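Local coordinates for protein glutamate racemase (Francisella tularensis subsp. tularensis, PDB 3OUT) that belongs to the Asp/Glu/hydantoin racemase family and holds D-glutamic acid in a pocket between two domains built on parallel beta-sheets, at residues D40-P45 with Y237-P242. Sequence-based numbering, arbitrary orientation.
Sequences DIARIP and YVTDIP. With DGL (D-glutamic acid), chain E.
I41 lies over the strand end and loop V238-P242, its two branches splayed about the carbonyl of D240. I41 CG1 reaches back to V238 CB at 3.7 Å, whereas I41 CG2, anti to the backbone N, runs forward and meets P242 CD, the two side chains lying at about a right angle. The I41 CB itself sits 3.3 Å from D240 O; that oxygen and D240 N are buried here without a polar partner. F245 of helix 245-253 packs on both I41 and V238.

Beside this apolar patch, the T239 hydroxyl joins the two segments. Its chi1 of 55° sets OG1 between the backbone N and the carbonyl carbon, facing the turn D40-R43. There T239 OG1 donates to D40 OD1 at 2.7 Å, on the anti lone pair. T239 OG1 also accepts from A42 N at 3.0 Å in a fairly straight bond (164°). A42 CB rests against the same oxygen, and D240 CB comes within 3.5 Å of A42 N.

Strands 35-39 and 234-238 are neighbours in a six-stranded parallel sheet of this alpha/beta racemase fold, and the contact forms where the chain leaves their C-terminal ends. The other carboxylate oxygen of D40 turns to R43, which grips it side-on with two nitrogens. R43 NE meets the syn lone pair of D40 OD2 at 2.8 Å; R43 NH2 approaches the same oxygen from above the carboxylate plane. D40 OD2 is also hydrogen-bonded to Y46 OH, a residue of the ligand pocket. D240 OD1 is hydrogen-bonded to S50 OG and T53 OG1 of the second subunit. Beyond R43 the loop reaches the ligand: P45 follows a cis peptide bond, and P45 CA lies 3.3 Å from O of the D-glutamic acid.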
loop_
_atom_site.group_PDB
_atom_site.type_symbol
_atom_site.label_atom_id
_atom_site.label_comp_id
_atom_site.label_asym_id
_atom_site.label_seq_id
_atom_site.Cartn_x
_atom_site.Cartn_y
_atom_site.Cartn_z
ATOM N N ASP B 40 2.656 -6.784 -9.341
ATOM C CA ASP B 40 2.421 -6.354 -7.955
ATOM C C ASP B 40 2.591 -7.538 -7.009
ATOM O O ASP B 40 1.673 -7.923 -6.269
ATOM C CB ASP B 40 1.025 -5.740 -7.832
ATOM C CG ASP B 40 0.768 -5.069 -6.518
ATOM O OD1 ASP B 40 1.716 -4.807 -5.734
ATOM O OD2 ASP B 40 -0.443 -4.795 -6.263
ATOM N N ILE B 41 3.789 -8.095 -7.018
ATOM C CA ILE B 41 4.138 -9.301 -6.229
ATOM C C ILE B 41 3.882 -9.136 -4.709
ATOM O O ILE B 41 3.590 -10.108 -4.015
ATOM C CB ILE B 41 5.593 -9.777 -6.531
ATOM C CG1 ILE B 41 5.890 -9.841 -8.039
ATOM C CG2 ILE B 41 5.843 -11.167 -5.930
ATOM C CD1 ILE B 41 4.847 -10.626 -8.901
ATOM N N ALA B 42 3.986 -7.912 -4.193
ATOM C CA ALA B 42 3.743 -7.653 -2.771
ATOM C C ALA B 42 2.319 -7.972 -2.337
ATOM O O ALA B 42 2.099 -8.303 -1.179
ATOM C CB ALA B 42 4.077 -6.199 -2.428
ATOM N N ARG B 43 1.344 -7.865 -3.248
ATOM C CA ARG B 43 -0.083 -7.935 -2.849
ATOM C C ARG B 43 -0.883 -9.019 -3.553
ATOM O O ARG B 43 -2.094 -9.138 -3.314
ATOM C CB ARG B 43 -0.722 -6.534 -3.017
ATOM C CG ARG B 43 0.058 -5.459 -2.352
ATOM C CD ARG B 43 -0.621 -4.081 -2.391
ATOM N NE ARG B 43 -0.745 -3.542 -3.748
ATOM C CZ ARG B 43 -0.954 -2.281 -4.050
ATOM N NH1 ARG B 43 -1.138 -1.359 -3.095
ATOM N NH2 ARG B 43 -1.064 -1.953 -5.345
ATOM N N ILE B 44 -0.235 -9.827 -4.392
ATOM C CA ILE B 44 -0.873 -11.028 -4.943
ATOM C C ILE B 44 -1.249 -12.019 -3.816
ATOM O O ILE B 44 -0.603 -12.085 -2.756
ATOM C CB ILE B 44 -0.036 -11.727 -6.039
ATOM C CG1 ILE B 44 1.372 -12.138 -5.545
ATOM C CG2 ILE B 44 -0.006 -10.862 -7.315
ATOM C CD1 ILE B 44 2.192 -12.933 -6.621
ATOM N N PRO B 45 -2.297 -12.813 -4.037
ATOM C CA PRO B 45 -3.120 -12.875 -5.239
ATOM C C PRO B 45 -4.179 -11.789 -5.281
ATOM O O PRO B 45 -4.671 -11.332 -4.237
ATOM C CB PRO B 45 -3.792 -14.241 -5.129
ATOM C CG PRO B 45 -3.962 -14.400 -3.666
ATOM C CD PRO B 45 -2.741 -13.789 -3.046
ATOM N N TYR B 237 9.598 -4.953 -13.500
ATOM C CA TYR B 237 9.400 -4.131 -12.309
ATOM C C TYR B 237 8.391 -4.793 -11.402
ATOM O O TYR B 237 7.288 -5.131 -11.834
ATOM C CB TYR B 237 8.882 -2.770 -12.717
ATOM C CG TYR B 237 9.911 -1.826 -13.302
ATOM C CD1 TYR B 237 11.164 -1.641 -12.701
ATOM C CD2 TYR B 237 9.586 -1.050 -14.397
ATOM C CE1 TYR B 237 12.082 -0.695 -13.226
ATOM C CE2 TYR B 237 10.454 -0.125 -14.928
ATOM C CZ TYR B 237 11.715 0.052 -14.350
ATOM O OH TYR B 237 12.583 1.027 -14.855
ATOM N N VAL B 238 8.782 -5.042 -10.142
ATOM C CA VAL B 238 7.934 -5.756 -9.228
ATOM C C VAL B 238 7.938 -5.086 -7.853
ATOM O O VAL B 238 8.947 -4.473 -7.449
ATOM C CB VAL B 238 8.357 -7.264 -9.128
ATOM C CG1 VAL B 238 8.150 -7.947 -10.483
ATOM C CG2 VAL B 238 9.836 -7.411 -8.703
ATOM N N THR B 239 6.826 -5.237 -7.124
ATOM C CA THR B 239 6.722 -4.636 -5.791
ATOM C C THR B 239 7.200 -5.554 -4.656
ATOM O O THR B 239 7.244 -5.130 -3.519
ATOM C CB THR B 239 5.274 -4.187 -5.501
ATOM O OG1 THR B 239 4.410 -5.297 -5.682
ATOM C CG2 THR B 239 4.867 -3.052 -6.463
ATOM N N ASP B 240 7.572 -6.785 -4.985
ATOM C CA ASP B 240 8.283 -7.648 -4.008
ATOM C C ASP B 240 9.105 -8.671 -4.752
ATOM O O ASP B 240 8.794 -9.015 -5.908
ATOM C CB ASP B 240 7.288 -8.374 -3.121
ATOM C CG ASP B 240 7.943 -8.965 -1.887
ATOM O OD1 ASP B 240 8.999 -8.397 -1.493
ATOM O OD2 ASP B 240 7.445 -9.997 -1.364
ATOM N N ILE B 241 10.163 -9.151 -4.086
ATOM C CA ILE B 241 10.974 -10.238 -4.626
ATOM C C ILE B 241 11.146 -11.239 -3.491
ATOM O O ILE B 241 12.155 -11.220 -2.770
ATOM C CB ILE B 241 12.327 -9.756 -5.259
ATOM C CG1 ILE B 241 12.013 -8.751 -6.370
ATOM C CG2 ILE B 241 13.131 -10.964 -5.744
ATOM C CD1 ILE B 241 13.223 -8.027 -6.909
ATOM N N PRO B 242 10.160 -12.127 -3.321
ATOM C CA PRO B 242 10.332 -13.248 -2.387
ATOM C C PRO B 242 11.197 -14.365 -2.973
ATOM O O PRO B 242 11.441 -14.420 -4.186
ATOM C CB PRO B 242 8.906 -13.733 -2.164
ATOM C CG PRO B 242 8.244 -13.437 -3.481
ATOM C CD PRO B 242 8.849 -12.171 -4.011
HETATM N N DGL E . -2.156 -13.588 -10.717
HETATM C CA DGL E . -3.478 -14.192 -10.324
HETATM C C DGL E . -3.914 -13.680 -8.981
HETATM O O DGL E . -3.389 -12.637 -8.530
HETATM C CB DGL E . -4.612 -13.882 -11.293
HETATM C CG DGL E . -4.327 -14.215 -12.765
HETATM C CD DGL E . -5.538 -14.160 -13.676
HETATM O OE1 DGL E . -6.674 -14.026 -13.184
HETATM O OE2 DGL E . -5.330 -14.300 -14.914
HETATM O OXT DGL E . -4.844 -14.250 -8.360
#